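Local coordinates for adhesion and penetration protein autotransporter (Haemophilus influenzae, PDB 3SYJ) that mediates bacterial aggregation and adherence to host cells as the self-associating, surface-displayed passenger of an autotransporter that is probably also a serine protease, at residues A[488-493]-A[513-518]; A[533-538]-A[563-568]; A[492-497]-A[537-542]. One frame throughout, in Å; residues are numbered along the deposited sequence.

Contact 1. Residues A[488-493]-A[513-518]; sequences TFKRIQ and TITGNE
Phe489 and Thr513 are joined by the straightest backbone bond between 488-493 and 513-518, Phe489 N to Thr513 O at 2.7 Å, with 171° at the hydrogen. Thr515 N returns a bond to Phe489 O at 2.9 Å, so the ends of two parallel strands are clasped from both directions. A weak bond follows where the strands have given way to turns: Gly516 N reaches Lys490 O at 2.8 Å, but the angle at its hydrogen is only 121°. At Gly516 phi is positive (83°), and a side chain there would press on the carbonyl oxygen of the residue before.

Among the side chains, Thr488 and Thr513 lie alongside each other and point the same way, OG1 of Thr488 standing 3.8 Å from CB of Thr513. CG2 of Thr488 also meets CG2 of Thr515 at 3.8 Å, the two side chains crossing at about a right angle. On the opposite, buried face, Ile492 CD1 touches Ile514 CD1 at 3.7 Å, while CG1 of Ile492 rests over one face of the Phe489 ring near its rim.

The charged ends find their partners beyond the pair. Lys490 NZ stays 4.4 Å from Glu518 OE1, too far for a salt bridge; its salt-bridge partner is Asp469. Arg491 forms salt bridges with Asp90 and Asp532.

Strand 510-514 lies between strand 487-489 and strand 555-559, and Ile514 and Arg491 both pack on Ile537 of strand 536-539.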
ATOM      1  N   THR A 488     -10.122 -40.396  14.490  1.00 17.65           N
ATOM      2  CA  THR A 488     -11.410 -40.067  13.906  1.00 18.96           C
ATOM      3  C   THR A 488     -12.489 -40.353  14.936  1.00 17.52           C
ATOM      4  O   THR A 488     -12.449 -41.388  15.607  1.00 15.67           O
ATOM      5  CB  THR A 488     -11.709 -40.924  12.669  1.00 17.55           C
ATOM      6  OG1 THR A 488     -10.750 -40.638  11.651  1.00 24.85           O
ATOM      7  CG2 THR A 488     -13.099 -40.623  12.139  1.00 17.02           C
ATOM      8  N   PHE A 489     -13.443 -39.435  15.062  1.00 15.79           N
ATOM      9  CA  PHE A 489     -14.629 -39.653  15.888  1.00 18.12           C
ATOM     10  C   PHE A 489     -15.887 -39.623  15.023  1.00 19.88           C
ATOM     11  O   PHE A 489     -15.931 -38.942  13.993  1.00 19.10           O
ATOM     12  CB  PHE A 489     -14.779 -38.549  16.933  1.00 14.23           C
ATOM     13  CG  PHE A 489     -13.719 -38.547  17.999  1.00 12.30           C
ATOM     14  CD1 PHE A 489     -13.968 -39.117  19.235  1.00 16.28           C
ATOM     15  CD2 PHE A 489     -12.505 -37.928  17.789  1.00 14.21           C
ATOM     16  CE1 PHE A 489     -13.010 -39.098  20.234  1.00 17.51           C
ATOM     17  CE2 PHE A 489     -11.538 -37.900  18.783  1.00 14.25           C
ATOM     18  CZ  PHE A 489     -11.792 -38.484  20.006  1.00 17.80           C
ATOM     19  N   LYS A 490     -16.914 -40.354  15.445  1.00 20.51           N
ATOM     20  CA  LYS A 490     -18.248 -40.149  14.896  1.00 22.12           C
ATOM     21  C   LYS A 490     -18.853 -38.956  15.626  1.00 19.27           C
ATOM     22  O   LYS A 490     -19.150 -37.931  15.016  1.00 19.97           O
ATOM     23  CB  LYS A 490     -19.097 -41.402  15.071  1.00 25.21           C
ATOM     24  CG  LYS A 490     -18.577 -42.575  14.265  1.00 27.64           C
ATOM     25  CD  LYS A 490     -19.261 -43.872  14.655  1.00 33.58           C
ATOM     26  CE  LYS A 490     -18.549 -45.069  14.048  1.00 43.63           C
ATOM     27  NZ  LYS A 490     -18.806 -46.304  14.839  1.00 45.40           N
ATOM     28  N   ARG A 491     -19.016 -39.092  16.939  1.00 17.48           N
ATOM     29  CA  ARG A 491     -19.246 -37.939  17.804  1.00 18.97           C
ATOM     30  C   ARG A 491     -18.305 -38.002  19.004  1.00 20.40           C
ATOM     31  O   ARG A 491     -17.925 -39.089  19.454  1.00 22.77           O
ATOM     32  CB  ARG A 491     -20.705 -37.861  18.269  1.00 18.70           C
ATOM     33  CG  ARG A 491     -21.226 -39.104  18.955  1.00 21.28           C
ATOM     34  CD  ARG A 491     -22.690 -38.933  19.407  1.00 24.91           C
ATOM     35  NE  ARG A 491     -22.740 -38.383  20.749  1.00 23.70           N
ATOM     36  CZ  ARG A 491     -22.842 -39.117  21.851  1.00 21.24           C
ATOM     37  NH1 ARG A 491     -22.942 -40.437  21.781  1.00 15.73           N
ATOM     38  NH2 ARG A 491     -22.852 -38.522  23.028  1.00 18.59           N
ATOM     39  N   ILE A 492     -17.911 -36.843  19.516  1.00 18.95           N
ATOM     40  CA  ILE A 492     -17.097 -36.811  20.722  1.00 16.19           C
ATOM     41  C   ILE A 492     -18.019 -36.699  21.930  1.00 17.34           C
ATOM     42  O   ILE A 492     -18.849 -35.800  21.997  1.00 20.97           O
ATOM     43  CB  ILE A 492     -16.096 -35.633  20.708  1.00 17.72           C
ATOM     44  CG1 ILE A 492     -15.263 -35.645  19.422  1.00 18.61           C
ATOM     45  CG2 ILE A 492     -15.167 -35.694  21.915  1.00 12.25           C
ATOM     46  CD1 ILE A 492     -14.452 -34.376  19.223  1.00 13.93           C
ATOM     47  N   GLN A 493     -17.899 -37.629  22.870  1.00 18.81           N
ATOM     48  CA  GLN A 493     -18.639 -37.525  24.119  1.00 15.58           C
ATOM     49  C   GLN A 493     -17.983 -36.471  24.988  1.00 17.40           C
ATOM     50  O   GLN A 493     -16.810 -36.586  25.352  1.00 14.61           O
ATOM     51  CB  GLN A 493     -18.648 -38.855  24.853  1.00 14.72           C
ATOM     52  CG  GLN A 493     -19.323 -39.962  24.095  1.00 15.17           C
ATOM     53  CD  GLN A 493     -19.598 -41.147  24.981  1.00 18.72           C
ATOM     54  OE1 GLN A 493     -20.392 -41.060  25.913  1.00 18.27           O
ATOM     55  NE2 GLN A 493     -18.932 -42.268  24.703  1.00 22.44           N
ATOM     56  N   THR A 513     -10.486 -35.932  13.076  1.00 20.27           N
ATOM     57  CA  THR A 513     -11.572 -35.914  12.110  1.00 20.03           C
ATOM     58  C   THR A 513     -12.886 -36.242  12.820  1.00 18.31           C
ATOM     59  O   THR A 513     -12.948 -37.155  13.636  1.00 16.99           O
ATOM     60  CB  THR A 513     -11.298 -36.903  10.953  1.00 20.18           C
ATOM     61  OG1 THR A 513     -10.034 -36.584  10.352  1.00 19.93           O
ATOM     62  CG2 THR A 513     -12.395 -36.840   9.890  1.00 16.64           C
ATOM     63  N   ILE A 514     -13.923 -35.465  12.528  1.00 18.54           N
ATOM     64  CA  ILE A 514     -15.259 -35.729  13.042  1.00 19.19           C
ATOM     65  C   ILE A 514     -16.183 -36.023  11.866  1.00 21.72           C
ATOM     66  O   ILE A 514     -16.299 -35.210  10.945  1.00 22.14           O
ATOM     67  CB  ILE A 514     -15.791 -34.542  13.861  1.00 18.56           C
ATOM     68  CG1 ILE A 514     -14.915 -34.331  15.102  1.00 16.60           C
ATOM     69  CG2 ILE A 514     -17.234 -34.779  14.276  1.00 18.07           C
ATOM     70  CD1 ILE A 514     -15.168 -33.028  15.818  1.00 13.76           C
ATOM     71  N   THR A 515     -16.815 -37.195  11.882  1.00 19.13           N
ATOM     72  CA  THR A 515     -17.642 -37.639  10.754  1.00 20.58           C
ATOM     73  C   THR A 515     -19.152 -37.593  11.023  1.00 23.33           C
ATOM     74  O   THR A 515     -19.957 -37.763  10.109  1.00 27.28           O
ATOM     75  CB  THR A 515     -17.267 -39.067  10.315  1.00 22.73           C
ATOM     76  OG1 THR A 515     -17.457 -39.974  11.411  1.00 22.22           O
ATOM     77  CG2 THR A 515     -15.809 -39.114   9.869  1.00 19.33           C
ATOM     78  N   GLY A 516     -19.535 -37.356  12.271  1.00 19.91           N
ATOM     79  CA  GLY A 516     -20.940 -37.292  12.625  1.00 25.10           C
ATOM     80  C   GLY A 516     -21.517 -38.674  12.857  1.00 22.18           C
ATOM     81  O   GLY A 516     -20.831 -39.677  12.679  1.00 22.55           O
ATOM     82  N   ASN A 517     -22.777 -38.729  13.267  1.00 21.84           N
ATOM     83  CA  ASN A 517     -23.419 -40.000  13.552  1.00 27.71           C
ATOM     84  C   ASN A 517     -23.575 -40.822  12.282  1.00 27.54           C
ATOM     85  O   ASN A 517     -23.922 -40.293  11.223  1.00 27.17           O
ATOM     86  CB  ASN A 517     -24.778 -39.792  14.225  1.00 22.70           C
ATOM     87  CG  ASN A 517     -24.652 -39.330  15.659  1.00 24.02           C
ATOM     88  OD1 ASN A 517     -25.413 -38.484  16.122  1.00 25.54           O
ATOM     89  ND2 ASN A 517     -23.685 -39.884  16.375  1.00 23.41           N
ATOM     90  N   GLU A 518     -23.309 -42.116  12.411  1.00 30.01           N
ATOM     91  CA  GLU A 518     -23.419 -43.070  11.311  1.00 39.18           C
ATOM     92  C   GLU A 518     -24.819 -43.104  10.688  1.00 40.46           C
ATOM     93  O   GLU A 518     -24.960 -43.014   9.471  1.00 43.93           O
ATOM     94  CB  GLU A 518     -23.008 -44.466  11.794  1.00 40.04           C
ATOM     95  CG  GLU A 518     -23.376 -45.606  10.860  1.00 48.96           C
ATOM     96  CD  GLU A 518     -22.707 -46.915  11.257  1.00 57.15           C
ATOM     97  OE1 GLU A 518     -21.464 -46.929  11.405  1.00 53.51           O
ATOM     98  OE2 GLU A 518     -23.422 -47.928  11.420  1.00 57.84           O
TER

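Contact 2. Residues A[533-538]-A[563-568]; sequences YRKEIA and TEDRTL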
ATOM      1  N   TYR A 533     -28.118 -40.893  17.147  1.00 24.06           N
ATOM      2  CA  TYR A 533     -28.990 -41.007  15.980  1.00 24.77           C
ATOM      3  C   TYR A 533     -29.554 -39.674  15.538  1.00 24.69           C
ATOM      4  O   TYR A 533     -30.546 -39.619  14.806  1.00 24.23           O
ATOM      5  CB  TYR A 533     -30.102 -42.025  16.242  1.00 18.43           C
ATOM      6  CG  TYR A 533     -29.542 -43.370  16.630  1.00 25.49           C
ATOM      7  CD1 TYR A 533     -29.113 -44.271  15.663  1.00 31.30           C
ATOM      8  CD2 TYR A 533     -29.404 -43.727  17.965  1.00 25.42           C
ATOM      9  CE1 TYR A 533     -28.585 -45.502  16.012  1.00 29.08           C
ATOM     10  CE2 TYR A 533     -28.882 -44.954  18.325  1.00 30.13           C
ATOM     11  CZ  TYR A 533     -28.472 -45.836  17.341  1.00 33.28           C
ATOM     12  OH  TYR A 533     -27.948 -47.054  17.693  1.00 38.61           O
ATOM     13  N   ARG A 534     -28.896 -38.602  15.968  1.00 21.54           N
ATOM     14  CA  ARG A 534     -29.327 -37.252  15.647  1.00 19.57           C
ATOM     15  C   ARG A 534     -28.480 -36.667  14.526  1.00 21.97           C
ATOM     16  O   ARG A 534     -27.337 -37.067  14.324  1.00 21.90           O
ATOM     17  CB  ARG A 534     -29.240 -36.366  16.890  1.00 22.55           C
ATOM     18  CG  ARG A 534     -30.306 -36.663  17.937  1.00 28.30           C
ATOM     19  CD  ARG A 534     -31.679 -36.223  17.449  1.00 32.61           C
ATOM     20  NE  ARG A 534     -31.745 -34.779  17.220  1.00 36.05           N
ATOM     21  CZ  ARG A 534     -32.278 -33.908  18.073  1.00 40.02           C
ATOM     22  NH1 ARG A 534     -32.794 -34.333  19.219  1.00 38.27           N
ATOM     23  NH2 ARG A 534     -32.298 -32.611  17.783  1.00 33.28           N
ATOM     24  N   LYS A 535     -29.050 -35.716  13.796  1.00 24.25           N
ATOM     25  CA  LYS A 535     -28.333 -35.032  12.733  1.00 24.71           C
ATOM     26  C   LYS A 535     -27.310 -34.070  13.316  1.00 24.27           C
ATOM     27  O   LYS A 535     -26.300 -33.772  12.683  1.00 25.65           O
ATOM     28  CB  LYS A 535     -29.311 -34.281  11.825  1.00 24.91           C
ATOM     29  CG  LYS A 535     -30.069 -35.194  10.876  1.00 33.85           C
ATOM     30  CD  LYS A 535     -30.883 -34.426   9.849  1.00 34.80           C
ATOM     31  CE  LYS A 535     -32.297 -34.135  10.331  1.00 38.29           C
ATOM     32  NZ  LYS A 535     -33.240 -34.032   9.166  1.00 39.88           N
ATOM     33  N   GLU A 536     -27.582 -33.600  14.530  1.00 21.95           N
ATOM     34  CA  GLU A 536     -26.750 -32.600  15.190  1.00 20.87           C
ATOM     35  C   GLU A 536     -25.894 -33.214  16.284  1.00 24.29           C
ATOM     36  O   GLU A 536     -26.399 -33.932  17.152  1.00 23.36           O
ATOM     37  CB  GLU A 536     -27.616 -31.506  15.814  1.00 18.65           C
ATOM     38  CG  GLU A 536     -28.632 -30.901  14.879  1.00 19.94           C
ATOM     39  CD  GLU A 536     -29.935 -31.676  14.868  1.00 26.01           C
ATOM     40  OE1 GLU A 536     -29.996 -32.750  15.504  1.00 27.16           O
ATOM     41  OE2 GLU A 536     -30.900 -31.202  14.228  1.00 31.63           O
ATOM     42  N   ILE A 537     -24.598 -32.925  16.239  1.00 19.99           N
ATOM     43  CA  ILE A 537     -23.700 -33.278  17.325  1.00 19.17           C
ATOM     44  C   ILE A 537     -23.000 -32.009  17.754  1.00 19.27           C
ATOM     45  O   ILE A 537     -22.985 -31.028  17.015  1.00 18.97           O
ATOM     46  CB  ILE A 537     -22.656 -34.336  16.918  1.00 16.78           C
ATOM     47  CG1 ILE A 537     -21.723 -33.795  15.829  1.00 19.22           C
ATOM     48  CG2 ILE A 537     -23.350 -35.604  16.467  1.00 20.46           C
ATOM     49  CD1 ILE A 537     -20.719 -34.814  15.303  1.00 16.84           C
ATOM     50  N   ALA A 538     -22.422 -32.015  18.948  1.00 14.32           N
ATOM     51  CA  ALA A 538     -21.842 -30.797  19.472  1.00 13.71           C
ATOM     52  C   ALA A 538     -20.595 -31.083  20.282  1.00 15.57           C
ATOM     53  O   ALA A 538     -20.425 -32.174  20.823  1.00 15.78           O
ATOM     54  CB  ALA A 538     -22.870 -30.056  20.325  1.00 15.10           C
ATOM     55  N   THR A 563     -23.537 -36.749   4.875  1.00 33.56           N
ATOM     56  CA  THR A 563     -24.700 -36.157   4.234  1.00 34.96           C
ATOM     57  C   THR A 563     -24.741 -34.654   4.442  1.00 36.60           C
ATOM     58  O   THR A 563     -24.216 -34.133   5.424  1.00 33.40           O
ATOM     59  CB  THR A 563     -26.006 -36.799   4.760  1.00 39.34           C
ATOM     60  OG1 THR A 563     -25.995 -38.199   4.461  1.00 43.45           O
ATOM     61  CG2 THR A 563     -27.238 -36.160   4.125  1.00 39.94           C
ATOM     62  N   GLU A 564     -25.371 -33.958   3.506  1.00 37.93           N
ATOM     63  CA  GLU A 564     -25.458 -32.510   3.558  1.00 34.65           C
ATOM     64  C   GLU A 564     -26.193 -32.029   4.818  1.00 37.05           C
ATOM     65  O   GLU A 564     -25.934 -30.936   5.322  1.00 36.56           O
ATOM     66  CB  GLU A 564     -26.126 -31.988   2.282  1.00 33.72           C
ATOM     67  CG  GLU A 564     -25.400 -32.386   0.985  1.00 43.76           C
ATOM     68  CD  GLU A 564     -25.540 -33.873   0.623  1.00 58.02           C
ATOM     69  OE1 GLU A 564     -26.640 -34.444   0.802  1.00 59.27           O
ATOM     70  OE2 GLU A 564     -24.548 -34.472   0.145  1.00 58.34           O
ATOM     71  N   ASP A 565     -27.088 -32.861   5.344  1.00 35.47           N
ATOM     72  CA  ASP A 565     -27.900 -32.477   6.498  1.00 35.16           C
ATOM     73  C   ASP A 565     -27.360 -32.996   7.834  1.00 35.74           C
ATOM     74  O   ASP A 565     -28.066 -33.694   8.563  1.00 37.56           O
ATOM     75  CB  ASP A 565     -29.346 -32.950   6.315  1.00 32.97           C
ATOM     76  CG  ASP A 565     -30.319 -32.212   7.225  1.00 41.80           C
ATOM     77  OD1 ASP A 565     -29.850 -31.390   8.042  1.00 44.48           O
ATOM     78  OD2 ASP A 565     -31.547 -32.448   7.122  1.00 37.51           O
ATOM     79  N   ARG A 566     -26.114 -32.656   8.151  1.00 26.91           N
ATOM     80  CA  ARG A 566     -25.518 -33.021   9.431  1.00 27.02           C
ATOM     81  C   ARG A 566     -24.844 -31.795  10.010  1.00 24.67           C
ATOM     82  O   ARG A 566     -24.149 -31.082   9.299  1.00 24.97           O
ATOM     83  CB  ARG A 566     -24.486 -34.137   9.256  1.00 29.95           C
ATOM     84  CG  ARG A 566     -25.031 -35.408   8.635  1.00 33.82           C
ATOM     85  CD  ARG A 566     -26.090 -36.057   9.512  1.00 31.91           C
ATOM     86  NE  ARG A 566     -26.100 -37.507   9.329  1.00 40.45           N
ATOM     87  CZ  ARG A 566     -26.976 -38.160   8.571  1.00 43.69           C
ATOM     88  NH1 ARG A 566     -27.930 -37.494   7.927  1.00 33.03           N
ATOM     89  NH2 ARG A 566     -26.900 -39.482   8.462  1.00 40.92           N
ATOM     90  N   THR A 567     -25.043 -31.543  11.297  1.00 22.35           N
ATOM     91  CA  THR A 567     -24.512 -30.328  11.903  1.00 23.19           C
ATOM     92  C   THR A 567     -23.537 -30.626  13.020  1.00 20.87           C
ATOM     93  O   THR A 567     -23.749 -31.538  13.816  1.00 21.34           O
ATOM     94  CB  THR A 567     -25.633 -29.439  12.461  1.00 21.58           C
ATOM     95  OG1 THR A 567     -26.529 -29.097  11.403  1.00 25.11           O
ATOM     96  CG2 THR A 567     -25.065 -28.170  13.072  1.00 18.74           C
ATOM     97  N   LEU A 568     -22.464 -29.847  13.056  1.00 18.42           N
ATOM     98  CA  LEU A 568     -21.505 -29.882  14.146  1.00 20.42           C
ATOM     99  C   LEU A 568     -21.507 -28.525  14.839  1.00 19.96           C
ATOM    100  O   LEU A 568     -21.232 -27.496  14.221  1.00 19.30           O
ATOM    101  CB  LEU A 568     -20.100 -30.212  13.625  1.00 17.09           C
ATOM    102  CG  LEU A 568     -18.927 -30.145  14.615  1.00 16.49           C
ATOM    103  CD1 LEU A 568     -19.195 -30.966  15.871  1.00 14.36           C
ATOM    104  CD2 LEU A 568     -17.624 -30.605  13.942  1.00 15.20           C
TER
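Lys535 and Asp565 close the entrance to this parallel strand pair with a salt bridge, NZ to OD2 at 3.1 Å. The lysine chain passes over the aspartate backbone, CD 3.2 Å from Asp565 O, then bends at chi3 (-90°), and its ammonium meets OD2 from above the carboxylate plane, 51° out of it. The other carboxylate oxygen, OD1, is bound by Lys586, which leaves the aspartate between two lysines and probably favours its ionised form.

Two backbone bonds then set the register of Glu536 beside Thr567. Thr567 N binds Lys535 O at 2.9 Å from above the carbonyl plane, and Ile537 N binds Thr567 O at 2.9 Å, nearly straight at 173°. On the face of Ile537 and Leu568, Ile537 CG1 meets Leu568 CD1 at 3.8 Å. On the face of Glu536 and Thr567, CG of the glutamate lies 4.1 Å from CB of the threonine. Glu536 is itself held by Arg534, which brings NE and NH2 side-on to the single oxygen OE1; the NE bond measures 3.2 Å.

Strand 567-575 continues the pairing to strand 586-593, strand 682-688 packs over the Glu536 and Thr567 side, and Ile514 of strand 510-514 meets Ile537 and Leu568 from within.

Contact 3. Residues A[492-497]-A[537-542]; sequences IQNTDE and IAYNGW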
ATOM      1  N   ILE A 492     -17.911 -36.843  19.516  1.00 18.95           N
ATOM      2  CA  ILE A 492     -17.097 -36.811  20.722  1.00 16.19           C
ATOM      3  C   ILE A 492     -18.019 -36.699  21.930  1.00 17.34           C
ATOM      4  O   ILE A 492     -18.849 -35.800  21.997  1.00 20.97           O
ATOM      5  CB  ILE A 492     -16.096 -35.633  20.708  1.00 17.72           C
ATOM      6  CG1 ILE A 492     -15.263 -35.645  19.422  1.00 18.61           C
ATOM      7  CG2 ILE A 492     -15.167 -35.694  21.915  1.00 12.25           C
ATOM      8  CD1 ILE A 492     -14.452 -34.376  19.223  1.00 13.93           C
ATOM      9  N   GLN A 493     -17.899 -37.629  22.870  1.00 18.81           N
ATOM     10  CA  GLN A 493     -18.639 -37.525  24.119  1.00 15.58           C
ATOM     11  C   GLN A 493     -17.983 -36.471  24.988  1.00 17.40           C
ATOM     12  O   GLN A 493     -16.810 -36.586  25.352  1.00 14.61           O
ATOM     13  CB  GLN A 493     -18.648 -38.855  24.853  1.00 14.72           C
ATOM     14  CG  GLN A 493     -19.323 -39.962  24.095  1.00 15.17           C
ATOM     15  CD  GLN A 493     -19.598 -41.147  24.981  1.00 18.72           C
ATOM     16  OE1 GLN A 493     -20.392 -41.060  25.913  1.00 18.27           O
ATOM     17  NE2 GLN A 493     -18.932 -42.268  24.703  1.00 22.44           N
ATOM     18  N   ASN A 494     -18.738 -35.432  25.307  1.00 13.22           N
ATOM     19  CA  ASN A 494     -18.217 -34.360  26.124  1.00 14.12           C
ATOM     20  C   ASN A 494     -19.365 -33.735  26.888  1.00 16.75           C
ATOM     21  O   ASN A 494     -20.499 -33.732  26.414  1.00 14.36           O
ATOM     22  CB  ASN A 494     -17.507 -33.313  25.259  1.00 14.89           C
ATOM     23  CG  ASN A 494     -18.459 -32.582  24.334  1.00 14.41           C
ATOM     24  OD1 ASN A 494     -18.965 -33.157  23.366  1.00 17.75           O
ATOM     25  ND2 ASN A 494     -18.701 -31.307  24.619  1.00 12.33           N
ATOM     26  N   THR A 495     -19.054 -33.218  28.073  1.00 17.79           N
ATOM     27  CA  THR A 495     -20.044 -32.646  28.982  1.00 16.87           C
ATOM     28  C   THR A 495     -20.004 -31.114  29.031  1.00 20.14           C
ATOM     29  O   THR A 495     -21.052 -30.473  29.129  1.00 15.43           O
ATOM     30  CB  THR A 495     -19.863 -33.192  30.426  1.00 16.05           C
ATOM     31  OG1 THR A 495     -20.370 -34.529  30.503  1.00 22.31           O
ATOM     32  CG2 THR A 495     -20.618 -32.331  31.426  1.00 23.25           C
ATOM     33  N   ASP A 496     -18.803 -30.533  28.963  1.00 18.57           N
ATOM     34  CA  ASP A 496     -18.641 -29.090  29.193  1.00 16.87           C
ATOM     35  C   ASP A 496     -17.355 -28.536  28.580  1.00 17.27           C
ATOM     36  O   ASP A 496     -16.695 -29.221  27.798  1.00 16.55           O
ATOM     37  CB  ASP A 496     -18.701 -28.785  30.695  1.00 15.89           C
ATOM     38  CG  ASP A 496     -17.722 -29.615  31.500  1.00 19.78           C
ATOM     39  OD1 ASP A 496     -16.568 -29.761  31.052  1.00 15.86           O
ATOM     40  OD2 ASP A 496     -18.104 -30.116  32.581  1.00 17.93           O
ATOM     41  N   GLU A 497     -16.998 -27.300  28.934  1.00 17.20           N
ATOM     42  CA  GLU A 497     -15.826 -26.649  28.346  1.00 15.51           C
ATOM     43  C   GLU A 497     -14.503 -27.129  28.938  1.00 17.78           C
ATOM     44  O   GLU A 497     -13.438 -26.742  28.471  1.00 19.78           O
ATOM     45  CB  GLU A 497     -15.932 -25.124  28.402  1.00 16.62           C
ATOM     46  CG  GLU A 497     -16.662 -24.597  29.621  1.00 33.69           C
ATOM     47  CD  GLU A 497     -16.769 -23.081  29.639  1.00 39.50           C
ATOM     48  OE1 GLU A 497     -15.821 -22.401  29.188  1.00 35.83           O
ATOM     49  OE2 GLU A 497     -17.806 -22.571  30.119  1.00 34.65           O
ATOM     50  N   ILE A 537     -24.598 -32.925  16.239  1.00 19.99           N
ATOM     51  CA  ILE A 537     -23.700 -33.278  17.325  1.00 19.17           C
ATOM     52  C   ILE A 537     -23.000 -32.009  17.754  1.00 19.27           C
ATOM     53  O   ILE A 537     -22.985 -31.028  17.015  1.00 18.97           O
ATOM     54  CB  ILE A 537     -22.656 -34.336  16.918  1.00 16.78           C
ATOM     55  CG1 ILE A 537     -21.723 -33.795  15.829  1.00 19.22           C
ATOM     56  CG2 ILE A 537     -23.350 -35.604  16.467  1.00 20.46           C
ATOM     57  CD1 ILE A 537     -20.719 -34.814  15.303  1.00 16.84           C
ATOM     58  N   ALA A 538     -22.422 -32.015  18.948  1.00 14.32           N
ATOM     59  CA  ALA A 538     -21.842 -30.797  19.472  1.00 13.71           C
ATOM     60  C   ALA A 538     -20.595 -31.083  20.282  1.00 15.57           C
ATOM     61  O   ALA A 538     -20.425 -32.174  20.823  1.00 15.78           O
ATOM     62  CB  ALA A 538     -22.870 -30.056  20.325  1.00 15.10           C
ATOM     63  N   TYR A 539     -19.722 -30.089  20.358  1.00 12.21           N
ATOM     64  CA  TYR A 539     -18.534 -30.190  21.175  1.00 13.69           C
ATOM     65  C   TYR A 539     -18.430 -28.919  22.006  1.00 15.04           C
ATOM     66  O   TYR A 539     -18.252 -27.832  21.466  1.00 12.45           O
ATOM     67  CB  TYR A 539     -17.294 -30.359  20.289  1.00 12.19           C
ATOM     68  CG  TYR A 539     -15.994 -30.460  21.056  1.00 16.79           C
ATOM     69  CD1 TYR A 539     -15.726 -31.565  21.853  1.00 13.66           C
ATOM     70  CD2 TYR A 539     -15.024 -29.458  20.968  1.00 14.74           C
ATOM     71  CE1 TYR A 539     -14.537 -31.667  22.555  1.00 13.92           C
ATOM     72  CE2 TYR A 539     -13.827 -29.552  21.667  1.00 11.69           C
ATOM     73  CZ  TYR A 539     -13.592 -30.662  22.460  1.00 15.21           C
ATOM     74  OH  TYR A 539     -12.417 -30.789  23.171  1.00 15.63           O
ATOM     75  N   ASN A 540     -18.546 -29.064  23.322  1.00 15.51           N
ATOM     76  CA  ASN A 540     -18.543 -27.918  24.226  1.00 13.70           C
ATOM     77  C   ASN A 540     -17.146 -27.428  24.607  1.00 17.31           C
ATOM     78  O   ASN A 540     -17.004 -26.404  25.284  1.00 17.26           O
ATOM     79  CB  ASN A 540     -19.294 -28.274  25.510  1.00 18.18           C
ATOM     80  CG  ASN A 540     -20.777 -28.458  25.289  1.00 18.01           C
ATOM     81  OD1 ASN A 540     -21.203 -29.008  24.271  1.00 14.83           O
ATOM     82  ND2 ASN A 540     -21.579 -27.995  26.246  1.00 18.56           N
ATOM     83  N   GLY A 541     -16.117 -28.156  24.179  1.00 15.24           N
ATOM     84  CA  GLY A 541     -14.769 -27.922  24.666  1.00 14.38           C
ATOM     85  C   GLY A 541     -13.827 -27.164  23.746  1.00 19.61           C
ATOM     86  O   GLY A 541     -14.257 -26.380  22.890  1.00 16.94           O
ATOM     87  N   TRP A 542     -12.531 -27.409  23.944  1.00 16.13           N
ATOM     88  CA  TRP A 542     -11.464 -26.729  23.217  1.00 16.86           C
ATOM     89  C   TRP A 542     -10.706 -27.638  22.246  1.00 15.52           C
ATOM     90  O   TRP A 542     -10.506 -28.827  22.517  1.00 16.37           O
ATOM     91  CB  TRP A 542     -10.459 -26.106  24.199  1.00 14.84           C
ATOM     92  CG  TRP A 542     -10.916 -24.798  24.741  1.00 18.69           C
ATOM     93  CD1 TRP A 542     -11.701 -24.597  25.839  1.00 18.50           C
ATOM     94  CD2 TRP A 542     -10.637 -23.503  24.202  1.00 15.92           C
ATOM     95  NE1 TRP A 542     -11.927 -23.259  26.017  1.00 20.90           N
ATOM     96  CE2 TRP A 542     -11.286 -22.562  25.026  1.00 18.08           C
ATOM     97  CE3 TRP A 542      -9.905 -23.048  23.103  1.00 16.53           C
ATOM     98  CZ2 TRP A 542     -11.222 -21.188  24.789  1.00 17.91           C
ATOM     99  CZ3 TRP A 542      -9.838 -21.682  22.866  1.00 18.44           C
ATOM    100  CH2 TRP A 542     -10.498 -20.768  23.705  1.00 19.73           C
TER
HETATM  101  O   HOH W   1     -19.160 -34.226  19.045  1.00 23.61           O
HETATM  102  O   HOH W   2     -13.721 -22.369  27.876  1.00 30.26           O
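Ile492 overlaps the Tyr539 ring obliquely, its CD1 4.1 Å from CD1 of the tyrosine and its CG2 the same distance from CE1. Beside it the Asn494 amide leans on the same ring at 50° between planes, CG 3.8 Å from Tyr539 CD1. The tyrosine is fixed by its own turn: with CG anti to the backbone N (chi1 179°), the ring swings under Gly541, whose N sits 3.6 Å above its centre, and OH bonds to Trp542 O at 2.8 Å.

Two waters bridge the segments. One accepts from Ile492 N and donates to Ala538 O at 3.0 Å, spanning backbones that do not pair directly here. The other accepts from Trp542 NE1 at 2.7 Å, in the plane of the indole, and donates to Glu497 OE1, which also forms a salt bridge with Arg625. Between these two waters, Glu497 CA makes a CH...O contact of 3.3 Å with Asn540 O. Arg675 binds both Asn494 O and Asn540 OD1, tying the segments together from outside.

Apolar residues such as Ile492 and Tyr539 stacked inward from successive coils, with Ile501 and Leu570 beside them, form the core of a right-handed parallel beta-helix, the fold common to autotransporter passenger domains.

How the contacts relate
The three contacts lie close together in the beta-helical part of the passenger, away from the probable catalytic Ser218. Contact 1 and contact 2 have centres about 10 Å apart and meet through Ile537, whose CD1 lies 3.6 Å from Ile514 CG2 and 3.5 Å from Lys490 O. Contact 3 shares Ile492 and Gln493 with contact 1, and Ile537 and Ala538 with contact 2; its centre is about 12 Å from that of contact 1 and about 14 Å from that of contact 2. Contacts 1 and 2 are direct parallel strand pairings, whereas contact 3 spans two non-pairing segments through side chains and water.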